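Tannase (Fusobacterium nucleatum subsp. nucleatum ATCC 25586, PDB 6YQ4) hydrolyses gallotannins, probably as a serine hydrolase of the alpha/beta-hydrolase clan, gives detoxicant activity against these plant compounds, and binds a magnesium ion. Local coordinates at residues L8-D13 with V143-L148; N50-E55 with Y109-P114; P72-N77 with A98-Y103; L171-G176 with F201-Y206. All coordinates share one frame; numbering follows the deposited sequence.

In the fold
From the N terminus, the loop 8-13 leads into the first strand of a mixed sheet and packs on helix 134-148, so contact 1 closes the widest loop, with contacts 2 and 3 inside it. Contact 2 pairs strand 48-54 with strand 110-114; within that span, contact 3 sets helix 100-106 against strand 73-76. Strands 110-114 and 73-76 are sheet neighbours, and Phe74 N lies 2.7 Å from Val110 O, a probable hydrogen bond. Contact 4 opens after these three have closed, joining helix 167-177 to strand 202-206 of the same sheet. Leu175 meets both Phe75 of contact 3 and Val143 of contact 1.

Contact 1: L8-D13 with V143-L148; sequences LKFNPD and VRYLYL
The ring of Tyr145 is the main bump of this contact, reaching from the helix into a bend of the loop between Leu8 and Phe10. Its CG is anti to the backbone N (chi1 178°), which carries the ring outward until CE1 lies 3.0 Å from Leu8 O, met obliquely. Beside this carbonyl, Leu8 adds an apolar wall, its CD2 4.1 Å from Tyr145 CD1. At the far end of the ring, Tyr145 OH sits 3.7 Å from Phe10 CB and comes to the edge of the Phe10 ring, near its plane, while the two side chains cross at about a right angle. Helix 134-148 flanks the central sheet of what is probably an alpha/beta-hydrolase fold, and in this protein the loop before strand 16-21 lies over it. One helical turn on, Leu148 forms a second, shallower bump: its CD2 is 4.0 Å from Leu8 O and 4.4 Å from Leu8 CB. Lys9, bent at chi2 and chi4, curls back over this leucine, bringing NZ to 3.9 Å from Leu148 CD2, at the solvent-exposed side of the contact. Asn149, just after the helix, hydrogen-bonds to Leu8 O and Phe10 N, and Phe10 also touches Met153 of the magnesium site.

Contact 2: N50-E55 with Y109-P114; sequences NIYIPE and YVVAAP
Val111 O receives the shortest polar bond here, from Tyr52 N at 2.6 Å, with an N-H...O angle of 165° and the donor in the carbonyl plane. The same oxygen has the CA-H of Ile51 close by, its CA 3.1 Å away. Val111 N returns a bond to Tyr52 O at 2.9 Å, completing one antiparallel hydrogen-bonded pair. Asn50 and Ala113 form the other: Ala113 N donates to Asn50 O at 2.8 Å, whereas Asn50 N reaches Ala113 O from well above its carbonyl plane. Between them Ile51 and Ala112 make the non-hydrogen-bonded pair, with Ile51 CG1 4.0 Å from Ala112 CB on the face toward helix 134-148. On the face of Tyr52 and Val111, the valine methyl CG1, anti to the backbone N (chi1 174°), meets the tyrosine ring at its edge, 3.8 Å from CD2; Leu101 of helix 100-106 touches both residues. Further along, Ile53 and Val110 lie side by side with their CG2 methyls 3.9 Å apart. The segment axes run at 171°, and 110-114 is parallel to its other neighbour, 73-76: this is where the antiparallel N-terminal strands join the parallel core of an alpha/beta-hydrolase sheet.

Contact 3: P72-N77 with A98-Y103; sequences PIFFPN and ANSLTY
Pro76 and Leu101 make the tight part of this contact. CG of the proline ring lies 3.6 Å from Leu101 CD1 and 3.8 Å from Leu101 CG, the two side chains crossing at a slant. With its CG anti to the carbonyl carbon (chi1 -71°), the leucine turns its end toward the strand, although its first side-chain bond leaves alongside it. Phe74 comes in next to this pair, its CE2 3.6 Å from Ser100 OG, and the hydroxyl sits at the edge of the ring and near its plane. The helix thus meets the phenylalanine edge-on through a polar atom. The two segments belong to a beta-alpha-beta unit, in which strand 73-76 is followed by a long connection, helix 100-106 and strand 110-114. Parallel strand pairing completes the unit, and Leu101 also packs on Val111 and Ala113 of the second strand. Looser by contrast is the start of the helix, partly exposed, where Asn99 holds the N-cap position and its side chain takes no part in the contact with the strand segment. There Asn99 OD1 accepts Thr102 N at 2.9 Å in a nearly straight bond, with an N-H...O angle of 176°. Tyr103, also partly exposed, leads its ring away from the strand to meet that of Phe486, which contacts the Phe74 ring as well.

Contact 4: L171-G176 with F201-Y206; sequences LSALLG and FAVSAY
Ser172 and Ser204 supply the polar link between the segments: the hydroxyl OG of Ser172 donates to the backbone oxygen of Ser204 at 2.8 Å. The donor stands above the carbonyl plane, 52° out of it, so the bond does not follow a lone pair. What brings the hydroxyl down to the strand is its torsion, with OG anti to the backbone N (chi1 159°). The buried OG is also weakly hydrogen-bonded to Ser162 OG on the adjoining strand. The side chain of Ser204 departs from the helix, and its own OG pairs with Asn163.

Apolar packing centres on Val203, whose two methyls divide the helix surface between them. CG1 lies 3.6 Å from Ala173 CA and 3.3 Å from Ser172 OG, next to the polar link. CG2 fits against the helix backbone, 3.4 Å from Ser172 O and 3.5 Å from Gly176 CA one turn later. Because Gly176 has no side chain, the methyl comes directly against its alpha carbon. This close fit agrees with the 7.3 Å approach of the segment axes, which run at 156°, roughly antiparallel.

The helix begins within the probable nucleophile elbow, a GxSxG pattern with Ser166 at its centre, and Ser172 touches residues of that pattern. Strand 202-206 lies between strands 160-163 and 435-439; Leu171 packs against helix 134-148, while Ala202 and Ser204 turn to helix 482-493 across the sheet.

Contact 1: L8-D13 with V143-L148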
loop_
_atom_site.group_PDB
_atom_site.type_symbol
_atom_site.label_atom_id
_atom_site.label_comp_id
_atom_site.label_asym_id
_atom_site.label_seq_id
_atom_site.Cartn_x
_atom_site.Cartn_y
_atom_site.Cartn_z
ATOM N N LEU A 8 2.489 -25.562 -14.009
ATOM C CA LEU A 8 1.821 -24.693 -13.046
ATOM C C LEU A 8 0.805 -25.385 -12.149
ATOM O O LEU A 8 0.144 -24.697 -11.364
ATOM C CB LEU A 8 1.121 -23.537 -13.769
ATOM C CG LEU A 8 2.030 -22.382 -14.183
ATOM C CD1 LEU A 8 1.217 -21.139 -14.497
ATOM C CD2 LEU A 8 3.124 -22.117 -13.121
ATOM N N LYS A 9 0.636 -26.702 -12.228
ATOM C CA LYS A 9 -0.364 -27.333 -11.379
ATOM C C LYS A 9 0.213 -27.633 -10.002
ATOM O O LYS A 9 1.383 -27.998 -9.853
ATOM C CB LYS A 9 -0.951 -28.597 -12.016
ATOM C CG LYS A 9 -2.330 -28.313 -12.683
ATOM C CD LYS A 9 -3.457 -28.109 -11.637
ATOM C CE LYS A 9 -4.876 -28.081 -12.218
ATOM N NZ LYS A 9 -4.993 -27.344 -13.503
ATOM N N PHE A 10 -0.634 -27.460 -9.001
ATOM C CA PHE A 10 -0.256 -27.565 -7.604
ATOM C C PHE A 10 -0.276 -29.023 -7.166
ATOM O O PHE A 10 -1.255 -29.744 -7.395
ATOM C CB PHE A 10 -1.227 -26.729 -6.774
ATOM C CG PHE A 10 -1.114 -26.925 -5.301
ATOM C CD1 PHE A 10 -0.169 -26.227 -4.570
ATOM C CD2 PHE A 10 -1.983 -27.776 -4.638
ATOM C CE1 PHE A 10 -0.076 -26.392 -3.197
ATOM C CE2 PHE A 10 -1.898 -27.946 -3.277
ATOM C CZ PHE A 10 -0.941 -27.251 -2.550
ATOM N N ASN A 11 0.800 -29.446 -6.520
ATOM C CA ASN A 11 0.933 -30.822 -6.076
ATOM C C ASN A 11 0.680 -30.908 -4.579
ATOM O O ASN A 11 1.564 -30.556 -3.786
ATOM C CB ASN A 11 2.325 -31.351 -6.419
ATOM C CG ASN A 11 2.382 -32.842 -6.398
ATOM O OD1 ASN A 11 1.784 -33.479 -5.533
ATOM N ND2 ASN A 11 3.077 -33.422 -7.367
ATOM N N PRO A 12 -0.493 -31.370 -4.136
ATOM C CA PRO A 12 -0.765 -31.452 -2.691
ATOM C C PRO A 12 0.110 -32.457 -1.961
ATOM O O PRO A 12 0.033 -32.536 -0.727
ATOM C CB PRO A 12 -2.251 -31.877 -2.629
ATOM C CG PRO A 12 -2.800 -31.633 -4.001
ATOM C CD PRO A 12 -1.638 -31.817 -4.942
ATOM N N ASP A 13 0.931 -33.224 -2.677
ATOM C CA ASP A 13 1.792 -34.223 -2.066
ATOM C C ASP A 13 3.209 -33.728 -1.801
ATOM O O ASP A 13 3.936 -34.388 -1.056
ATOM C CB ASP A 13 1.851 -35.479 -2.945
ATOM C CG ASP A 13 0.551 -36.261 -2.929
ATOM O OD1 ASP A 13 0.376 -37.169 -3.782
ATOM O OD2 ASP A 13 -0.293 -35.962 -2.052
ATOM N N VAL A 143 -2.271 -14.619 -8.123
ATOM C CA VAL A 143 -3.712 -14.841 -7.977
ATOM C C VAL A 143 -4.214 -15.790 -9.052
ATOM O O VAL A 143 -4.971 -16.733 -8.775
ATOM C CB VAL A 143 -4.480 -13.504 -8.019
ATOM C CG1 VAL A 143 -6.004 -13.747 -8.045
ATOM C CG2 VAL A 143 -4.142 -12.674 -6.829
ATOM N N ARG A 144 -3.806 -15.560 -10.294
ATOM C CA ARG A 144 -4.267 -16.418 -11.377
ATOM C C ARG A 144 -3.860 -17.865 -11.131
ATOM O O ARG A 144 -4.646 -18.789 -11.371
ATOM C CB ARG A 144 -3.726 -15.889 -12.706
ATOM C CG ARG A 144 -4.236 -14.493 -12.998
ATOM C CD ARG A 144 -3.789 -13.964 -14.334
ATOM N NE ARG A 144 -4.576 -12.806 -14.749
ATOM C CZ ARG A 144 -5.509 -12.837 -15.693
ATOM N NH1 ARG A 144 -5.785 -13.964 -16.336
ATOM N NH2 ARG A 144 -6.155 -11.733 -16.008
ATOM N N TYR A 145 -2.642 -18.071 -10.620
ATOM C CA TYR A 145 -2.202 -19.393 -10.184
ATOM C C TYR A 145 -3.139 -19.974 -9.133
ATOM O O TYR A 145 -3.491 -21.158 -9.191
ATOM C CB TYR A 145 -0.775 -19.304 -9.634
ATOM C CG TYR A 145 -0.221 -20.607 -9.111
ATOM C CD1 TYR A 145 0.601 -21.405 -9.910
ATOM C CD2 TYR A 145 -0.508 -21.035 -7.816
ATOM C CE1 TYR A 145 1.100 -22.592 -9.447
ATOM C CE2 TYR A 145 -0.006 -22.223 -7.341
ATOM C CZ TYR A 145 0.802 -23.000 -8.159
ATOM O OH TYR A 145 1.293 -24.193 -7.683
ATOM N N LEU A 146 -3.535 -19.163 -8.149
ATOM C CA LEU A 146 -4.479 -19.631 -7.135
ATOM C C LEU A 146 -5.792 -20.090 -7.748
ATOM O O LEU A 146 -6.324 -21.135 -7.355
ATOM C CB LEU A 146 -4.740 -18.540 -6.109
ATOM C CG LEU A 146 -3.520 -18.137 -5.286
ATOM C CD1 LEU A 146 -3.953 -17.187 -4.174
ATOM C CD2 LEU A 146 -2.849 -19.358 -4.727
ATOM N N TYR A 147 -6.337 -19.326 -8.709
ATOM C CA TYR A 147 -7.607 -19.719 -9.334
ATOM C C TYR A 147 -7.455 -20.990 -10.158
ATOM O O TYR A 147 -8.298 -21.891 -10.079
ATOM C CB TYR A 147 -8.152 -18.587 -10.215
ATOM C CG TYR A 147 -8.934 -17.553 -9.433
ATOM C CD1 TYR A 147 -10.172 -17.866 -8.865
ATOM C CD2 TYR A 147 -8.429 -16.273 -9.236
ATOM C CE1 TYR A 147 -10.890 -16.921 -8.134
ATOM C CE2 TYR A 147 -9.140 -15.317 -8.511
ATOM C CZ TYR A 147 -10.367 -15.646 -7.960
ATOM O OH TYR A 147 -11.051 -14.692 -7.241
ATOM N N LEU A 148 -6.380 -21.079 -10.953
ATOM C CA LEU A 148 -6.138 -22.259 -11.779
ATOM C C LEU A 148 -6.091 -23.537 -10.954
ATOM O O LEU A 148 -6.515 -24.599 -11.428
ATOM C CB LEU A 148 -4.837 -22.081 -12.560
ATOM C CG LEU A 148 -4.546 -23.180 -13.593
ATOM C CD1 LEU A 148 -4.445 -22.637 -15.004
ATOM C CD2 LEU A 148 -3.268 -23.902 -13.233
#

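Contact 2: N50-E55 with Y109-P114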
loop_
_atom_site.group_PDB
_atom_site.type_symbol
_atom_site.label_atom_id
_atom_site.label_comp_id
_atom_site.label_asym_id
_atom_site.label_seq_id
_atom_site.Cartn_x
_atom_site.Cartn_y
_atom_site.Cartn_z
ATOM N N ASN A 50 5.005 -18.926 -1.549
ATOM C CA ASN A 50 4.887 -19.916 -0.485
ATOM C C ASN A 50 3.425 -20.075 -0.104
ATOM O O ASN A 50 2.734 -19.079 0.142
ATOM C CB ASN A 50 5.663 -19.497 0.763
ATOM C CG ASN A 50 7.143 -19.455 0.542
ATOM O OD1 ASN A 50 7.673 -20.185 -0.286
ATOM N ND2 ASN A 50 7.830 -18.600 1.291
ATOM N N ILE A 51 2.970 -21.320 -0.015
ATOM C CA ILE A 51 1.600 -21.635 0.370
ATOM C C ILE A 51 1.633 -22.477 1.639
ATOM O O ILE A 51 2.316 -23.504 1.690
ATOM C CB ILE A 51 0.855 -22.369 -0.754
ATOM C CG1 ILE A 51 0.696 -21.453 -1.966
ATOM C CG2 ILE A 51 -0.491 -22.871 -0.252
ATOM C CD1 ILE A 51 -0.065 -22.121 -3.096
ATOM N N TYR A 52 0.907 -22.032 2.660
ATOM C CA TYR A 52 0.816 -22.723 3.939
ATOM C C TYR A 52 -0.629 -23.126 4.200
ATOM O O TYR A 52 -1.541 -22.294 4.101
ATOM C CB TYR A 52 1.326 -21.836 5.062
ATOM C CG TYR A 52 2.718 -21.329 4.811
ATOM C CD1 TYR A 52 3.813 -22.184 4.899
ATOM C CD2 TYR A 52 2.944 -20.002 4.464
ATOM C CE1 TYR A 52 5.091 -21.727 4.674
ATOM C CE2 TYR A 52 4.218 -19.539 4.240
ATOM C CZ TYR A 52 5.287 -20.405 4.352
ATOM O OH TYR A 52 6.555 -19.942 4.121
ATOM N N ILE A 53 -0.839 -24.394 4.526
ATOM C CA ILE A 53 -2.190 -24.894 4.765
ATOM C C ILE A 53 -2.254 -25.570 6.132
ATOM O O ILE A 53 -1.397 -26.418 6.442
ATOM C CB ILE A 53 -2.613 -25.861 3.654
ATOM C CG1 ILE A 53 -2.344 -25.234 2.287
ATOM C CG2 ILE A 53 -4.083 -26.295 3.833
ATOM C CD1 ILE A 53 -2.946 -26.031 1.146
ATOM N N PRO A 54 -3.235 -25.239 6.976
ATOM C CA PRO A 54 -3.345 -25.921 8.274
ATOM C C PRO A 54 -3.457 -27.436 8.130
ATOM O O PRO A 54 -4.066 -27.958 7.191
ATOM C CB PRO A 54 -4.609 -25.313 8.885
ATOM C CG PRO A 54 -4.702 -23.951 8.257
ATOM C CD PRO A 54 -4.217 -24.147 6.840
ATOM N N GLU A 55 -2.834 -28.141 9.082
ATOM C CA GLU A 55 -2.800 -29.596 9.049
ATOM C C GLU A 55 -4.190 -30.198 9.213
ATOM O O GLU A 55 -4.455 -31.293 8.704
ATOM C CB GLU A 55 -1.833 -30.104 10.131
ATOM C CG GLU A 55 -1.683 -31.631 10.268
ATOM C CD GLU A 55 -1.110 -32.326 9.038
ATOM O OE1 GLU A 55 -0.667 -31.638 8.100
ATOM O OE2 GLU A 55 -1.101 -33.575 9.007
ATOM N N TYR A 109 -7.067 -19.822 8.212
ATOM C CA TYR A 109 -6.888 -19.398 6.824
ATOM C C TYR A 109 -5.829 -20.236 6.121
ATOM O O TYR A 109 -4.841 -20.661 6.725
ATOM C CB TYR A 109 -6.476 -17.924 6.743
ATOM C CG TYR A 109 -7.529 -16.989 7.245
ATOM C CD1 TYR A 109 -7.716 -16.792 8.604
ATOM C CD2 TYR A 109 -8.361 -16.329 6.369
ATOM C CE1 TYR A 109 -8.711 -15.955 9.075
ATOM C CE2 TYR A 109 -9.363 -15.485 6.835
ATOM C CZ TYR A 109 -9.530 -15.304 8.183
ATOM O OH TYR A 109 -10.517 -14.466 8.636
ATOM N N VAL A 110 -6.034 -20.464 4.833
ATOM C CA VAL A 110 -4.933 -20.854 3.966
ATOM C C VAL A 110 -4.101 -19.612 3.660
ATOM O O VAL A 110 -4.630 -18.511 3.466
ATOM C CB VAL A 110 -5.455 -21.530 2.686
ATOM C CG1 VAL A 110 -4.373 -21.543 1.608
ATOM C CG2 VAL A 110 -5.907 -22.943 2.978
ATOM N N VAL A 111 -2.785 -19.766 3.655
ATOM C CA VAL A 111 -1.881 -18.649 3.426
ATOM C C VAL A 111 -1.150 -18.887 2.118
ATOM O O VAL A 111 -0.472 -19.909 1.955
ATOM C CB VAL A 111 -0.890 -18.478 4.580
ATOM C CG1 VAL A 111 0.138 -17.398 4.224
ATOM C CG2 VAL A 111 -1.645 -18.124 5.846
ATOM N N ALA A 112 -1.312 -17.959 1.180
ATOM C CA ALA A 112 -0.530 -17.914 -0.049
ATOM C C ALA A 112 0.171 -16.568 -0.040
ATOM O O ALA A 112 -0.491 -15.525 -0.040
ATOM C CB ALA A 112 -1.402 -18.088 -1.289
ATOM N N ALA A 113 1.499 -16.594 0.013
ATOM C CA ALA A 113 2.315 -15.392 0.202
ATOM C C ALA A 113 3.276 -15.241 -0.975
ATOM O O ALA A 113 4.335 -15.902 -1.010
ATOM C CB ALA A 113 3.091 -15.472 1.524
ATOM N N PRO A 114 2.967 -14.394 -1.951
ATOM C CA PRO A 114 3.824 -14.293 -3.133
ATOM C C PRO A 114 4.972 -13.322 -2.927
ATOM O O PRO A 114 4.825 -12.277 -2.280
ATOM C CB PRO A 114 2.873 -13.745 -4.189
ATOM C CG PRO A 114 2.064 -12.784 -3.393
ATOM C CD PRO A 114 1.847 -13.444 -2.033
#

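Contact 3: P72-N77 with A98-Y103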
loop_
_atom_site.group_PDB
_atom_site.type_symbol
_atom_site.label_atom_id
_atom_site.label_comp_id
_atom_site.label_asym_id
_atom_site.label_seq_id
_atom_site.Cartn_x
_atom_site.Cartn_y
_atom_site.Cartn_z
ATOM N N PRO A 72 -11.060 -18.958 3.721
ATOM C CA PRO A 72 -10.480 -17.801 3.033
ATOM C C PRO A 72 -8.978 -17.974 2.844
ATOM O O PRO A 72 -8.307 -18.675 3.612
ATOM C CB PRO A 72 -10.791 -16.629 3.972
ATOM C CG PRO A 72 -11.895 -17.092 4.823
ATOM C CD PRO A 72 -11.815 -18.587 4.923
ATOM N N ILE A 73 -8.454 -17.319 1.812
ATOM C CA ILE A 73 -7.041 -17.384 1.461
ATOM C C ILE A 73 -6.442 -16.027 1.793
ATOM O O ILE A 73 -6.846 -15.002 1.221
ATOM C CB ILE A 73 -6.836 -17.774 -0.015
ATOM C CG1 ILE A 73 -7.385 -19.184 -0.263
ATOM C CG2 ILE A 73 -5.349 -17.733 -0.413
ATOM C CD1 ILE A 73 -7.157 -19.700 -1.665
ATOM N N PHE A 74 -5.504 -16.018 2.746
ATOM C CA PHE A 74 -4.825 -14.805 3.176
ATOM C C PHE A 74 -3.602 -14.595 2.287
ATOM O O PHE A 74 -2.724 -15.465 2.215
ATOM C CB PHE A 74 -4.434 -14.907 4.650
ATOM C CG PHE A 74 -3.784 -13.654 5.203
ATOM C CD1 PHE A 74 -4.521 -12.477 5.346
ATOM C CD2 PHE A 74 -2.447 -13.657 5.591
ATOM C CE1 PHE A 74 -3.934 -11.321 5.858
ATOM C CE2 PHE A 74 -1.844 -12.496 6.104
ATOM C CZ PHE A 74 -2.595 -11.313 6.229
ATOM N N PHE A 75 -3.538 -13.430 1.641
ATOM C CA PHE A 75 -2.600 -13.130 0.556
ATOM C C PHE A 75 -1.692 -11.940 0.905
ATOM O O PHE A 75 -1.837 -10.852 0.333
ATOM C CB PHE A 75 -3.423 -12.869 -0.710
ATOM C CG PHE A 75 -2.630 -12.852 -1.984
ATOM C CD1 PHE A 75 -2.205 -14.041 -2.576
ATOM C CD2 PHE A 75 -2.331 -11.651 -2.619
ATOM C CE1 PHE A 75 -1.450 -14.032 -3.759
ATOM C CE2 PHE A 75 -1.596 -11.637 -3.816
ATOM C CZ PHE A 75 -1.157 -12.826 -4.379
ATOM N N PRO A 76 -0.729 -12.116 1.822
ATOM C CA PRO A 76 0.209 -11.014 2.138
ATOM C C PRO A 76 1.385 -10.893 1.168
ATOM O O PRO A 76 2.019 -11.884 0.802
ATOM C CB PRO A 76 0.725 -11.381 3.539
ATOM C CG PRO A 76 0.704 -12.906 3.540
ATOM C CD PRO A 76 -0.475 -13.315 2.653
ATOM N N ASN A 77 1.699 -9.655 0.779
ATOM C CA ASN A 77 2.937 -9.348 0.065
ATOM C C ASN A 77 3.880 -8.570 0.979
ATOM O O ASN A 77 3.455 -7.976 1.970
ATOM C CB ASN A 77 2.666 -8.585 -1.255
ATOM C CG ASN A 77 2.489 -7.077 -1.070
ATOM O OD1 ASN A 77 3.455 -6.372 -0.796
ATOM N ND2 ASN A 77 1.246 -6.566 -1.281
ATOM N N ALA A 98 3.353 -13.445 17.109
ATOM C CA ALA A 98 3.001 -14.072 15.843
ATOM C C ALA A 98 2.934 -13.045 14.733
ATOM O O ALA A 98 2.300 -11.999 14.885
ATOM C CB ALA A 98 1.648 -14.766 15.980
ATOM N N ASN A 99 3.586 -13.341 13.611
ATOM C CA ASN A 99 3.418 -12.488 12.445
ATOM C C ASN A 99 2.061 -12.780 11.788
ATOM O O ASN A 99 1.294 -13.644 12.240
ATOM C CB ASN A 99 4.624 -12.619 11.505
ATOM C CG ASN A 99 4.568 -13.822 10.562
ATOM O OD1 ASN A 99 3.696 -14.694 10.640
ATOM N ND2 ASN A 99 5.565 -13.891 9.685
ATOM N N SER A 100 1.763 -12.050 10.702
ATOM C CA SER A 100 0.428 -12.087 10.124
ATOM C C SER A 100 0.085 -13.453 9.537
ATOM O O SER A 100 -1.086 -13.861 9.564
ATOM C CB SER A 100 0.300 -10.983 9.073
ATOM O OG SER A 100 1.058 -11.287 7.927
ATOM N N LEU A 101 1.085 -14.166 9.007
ATOM C CA LEU A 101 0.840 -15.482 8.425
ATOM C C LEU A 101 0.600 -16.522 9.507
ATOM O O LEU A 101 -0.260 -17.402 9.353
ATOM C CB LEU A 101 2.022 -15.904 7.550
ATOM C CG LEU A 101 2.244 -15.196 6.215
ATOM C CD1 LEU A 101 2.729 -13.746 6.393
ATOM C CD2 LEU A 101 3.216 -16.009 5.362
ATOM N N THR A 102 1.382 -16.460 10.595
ATOM C CA THR A 102 1.121 -17.319 11.749
ATOM C C THR A 102 -0.257 -17.033 12.337
ATOM O O THR A 102 -0.986 -17.954 12.721
ATOM C CB THR A 102 2.184 -17.100 12.822
ATOM O OG1 THR A 102 3.488 -17.425 12.312
ATOM C CG2 THR A 102 1.875 -17.931 14.054
ATOM N N TYR A 103 -0.616 -15.753 12.438
ATOM C CA TYR A 103 -1.947 -15.381 12.889
ATOM C C TYR A 103 -3.010 -15.981 11.974
ATOM O O TYR A 103 -3.983 -16.585 12.444
ATOM C CB TYR A 103 -2.070 -13.853 12.953
ATOM C CG TYR A 103 -3.056 -13.405 14.010
ATOM C CD1 TYR A 103 -4.432 -13.512 13.787
ATOM C CD2 TYR A 103 -2.619 -12.908 15.239
ATOM C CE1 TYR A 103 -5.353 -13.145 14.759
ATOM C CE2 TYR A 103 -3.534 -12.528 16.215
ATOM C CZ TYR A 103 -4.906 -12.653 15.967
ATOM O OH TYR A 103 -5.830 -12.284 16.922
#

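Contact 4: L171-G176 with F201-Y206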
loop_
_atom_site.group_PDB
_atom_site.type_symbol
_atom_site.label_atom_id
_atom_site.label_comp_id
_atom_site.label_asym_id
_atom_site.label_seq_id
_atom_site.Cartn_x
_atom_site.Cartn_y
_atom_site.Cartn_z
ATOM N N LEU A 171 -0.025 -1.819 -3.657
ATOM C CA LEU A 171 -0.233 -2.939 -4.568
ATOM C C LEU A 171 -1.453 -3.762 -4.162
ATOM O O LEU A 171 -2.240 -4.205 -5.015
ATOM C CB LEU A 171 1.024 -3.803 -4.594
ATOM C CG LEU A 171 2.287 -3.190 -5.210
ATOM C CD1 LEU A 171 3.416 -4.199 -5.126
ATOM C CD2 LEU A 171 2.054 -2.743 -6.671
ATOM N N SER A 172 -1.629 -3.977 -2.862
ATOM C CA SER A 172 -2.846 -4.638 -2.394
ATOM C C SER A 172 -4.097 -3.866 -2.839
ATOM O O SER A 172 -5.023 -4.442 -3.428
ATOM C CB SER A 172 -2.767 -4.795 -0.877
ATOM O OG SER A 172 -4.033 -4.978 -0.324
ATOM N N ALA A 173 -4.100 -2.545 -2.659
ATOM C CA ALA A 173 -5.224 -1.724 -3.120
ATOM C C ALA A 173 -5.392 -1.789 -4.636
ATOM O O ALA A 173 -6.515 -1.932 -5.141
ATOM C CB ALA A 173 -5.034 -0.276 -2.673
ATOM N N LEU A 174 -4.289 -1.623 -5.382
ATOM C CA LEU A 174 -4.311 -1.809 -6.835
ATOM C C LEU A 174 -4.913 -3.157 -7.236
ATOM O O LEU A 174 -5.640 -3.245 -8.225
ATOM C CB LEU A 174 -2.891 -1.734 -7.397
ATOM C CG LEU A 174 -2.401 -0.674 -8.363
ATOM C CD1 LEU A 174 -1.107 -1.179 -9.013
ATOM C CD2 LEU A 174 -3.443 -0.306 -9.416
ATOM N N LEU A 175 -4.542 -4.230 -6.530
ATOM C CA LEU A 175 -5.044 -5.565 -6.854
ATOM C C LEU A 175 -6.556 -5.635 -6.715
ATOM O O LEU A 175 -7.236 -6.317 -7.496
ATOM C CB LEU A 175 -4.371 -6.585 -5.937
ATOM C CG LEU A 175 -4.269 -8.058 -6.310
ATOM C CD1 LEU A 175 -3.407 -8.295 -7.534
ATOM C CD2 LEU A 175 -3.732 -8.809 -5.111
ATOM N N GLY A 176 -7.107 -4.926 -5.725
ATOM C CA GLY A 176 -8.550 -4.847 -5.585
ATOM C C GLY A 176 -9.219 -3.941 -6.603
ATOM O O GLY A 176 -10.400 -4.134 -6.923
ATOM N N PHE A 201 -11.122 -10.855 -3.284
ATOM C CA PHE A 201 -12.319 -10.725 -2.466
ATOM C C PHE A 201 -12.289 -9.481 -1.581
ATOM O O PHE A 201 -13.320 -8.822 -1.408
ATOM C CB PHE A 201 -12.524 -11.986 -1.621
ATOM C CG PHE A 201 -13.752 -11.935 -0.733
ATOM C CD1 PHE A 201 -15.023 -12.133 -1.251
ATOM C CD2 PHE A 201 -13.625 -11.659 0.625
ATOM C CE1 PHE A 201 -16.173 -12.074 -0.418
ATOM C CE2 PHE A 201 -14.737 -11.590 1.452
ATOM C CZ PHE A 201 -16.027 -11.806 0.925
ATOM N N ALA A 202 -11.135 -9.133 -1.018
ATOM C CA ALA A 202 -11.067 -7.995 -0.113
ATOM C C ALA A 202 -9.631 -7.497 -0.047
ATOM O O ALA A 202 -8.690 -8.260 -0.243
ATOM C CB ALA A 202 -11.574 -8.361 1.287
ATOM N N VAL A 203 -9.485 -6.203 0.220
ATOM C CA VAL A 203 -8.201 -5.525 0.276
ATOM C C VAL A 203 -7.997 -5.045 1.700
ATOM O O VAL A 203 -8.894 -4.422 2.282
ATOM C CB VAL A 203 -8.148 -4.322 -0.689
ATOM C CG1 VAL A 203 -6.927 -3.490 -0.426
ATOM C CG2 VAL A 203 -8.165 -4.767 -2.106
ATOM N N SER A 204 -6.828 -5.318 2.256
ATOM C CA SER A 204 -6.348 -4.602 3.421
ATOM C C SER A 204 -5.059 -3.897 3.031
ATOM O O SER A 204 -4.184 -4.510 2.417
ATOM C CB SER A 204 -6.113 -5.536 4.614
ATOM O OG SER A 204 -5.169 -4.935 5.490
ATOM N N ALA A 205 -4.958 -2.609 3.377
ATOM C CA ALA A 205 -3.872 -1.729 2.945
ATOM C C ALA A 205 -3.495 -0.804 4.091
ATOM O O ALA A 205 -4.280 0.074 4.466
ATOM C CB ALA A 205 -4.249 -0.901 1.717
ATOM N N TYR A 206 -2.295 -0.998 4.633
ATOM C CA TYR A 206 -1.714 -0.096 5.618
ATOM C C TYR A 206 -0.908 0.960 4.891
ATOM O O TYR A 206 -0.098 0.633 4.025
ATOM C CB TYR A 206 -0.804 -0.840 6.594
ATOM C CG TYR A 206 -1.525 -1.853 7.445
ATOM C CD1 TYR A 206 -1.704 -3.154 7.000
ATOM C CD2 TYR A 206 -2.043 -1.497 8.694
ATOM C CE1 TYR A 206 -2.371 -4.078 7.777
ATOM C CE2 TYR A 206 -2.708 -2.410 9.487
ATOM C CZ TYR A 206 -2.868 -3.690 9.021
ATOM O OH TYR A 206 -3.501 -4.596 9.799
#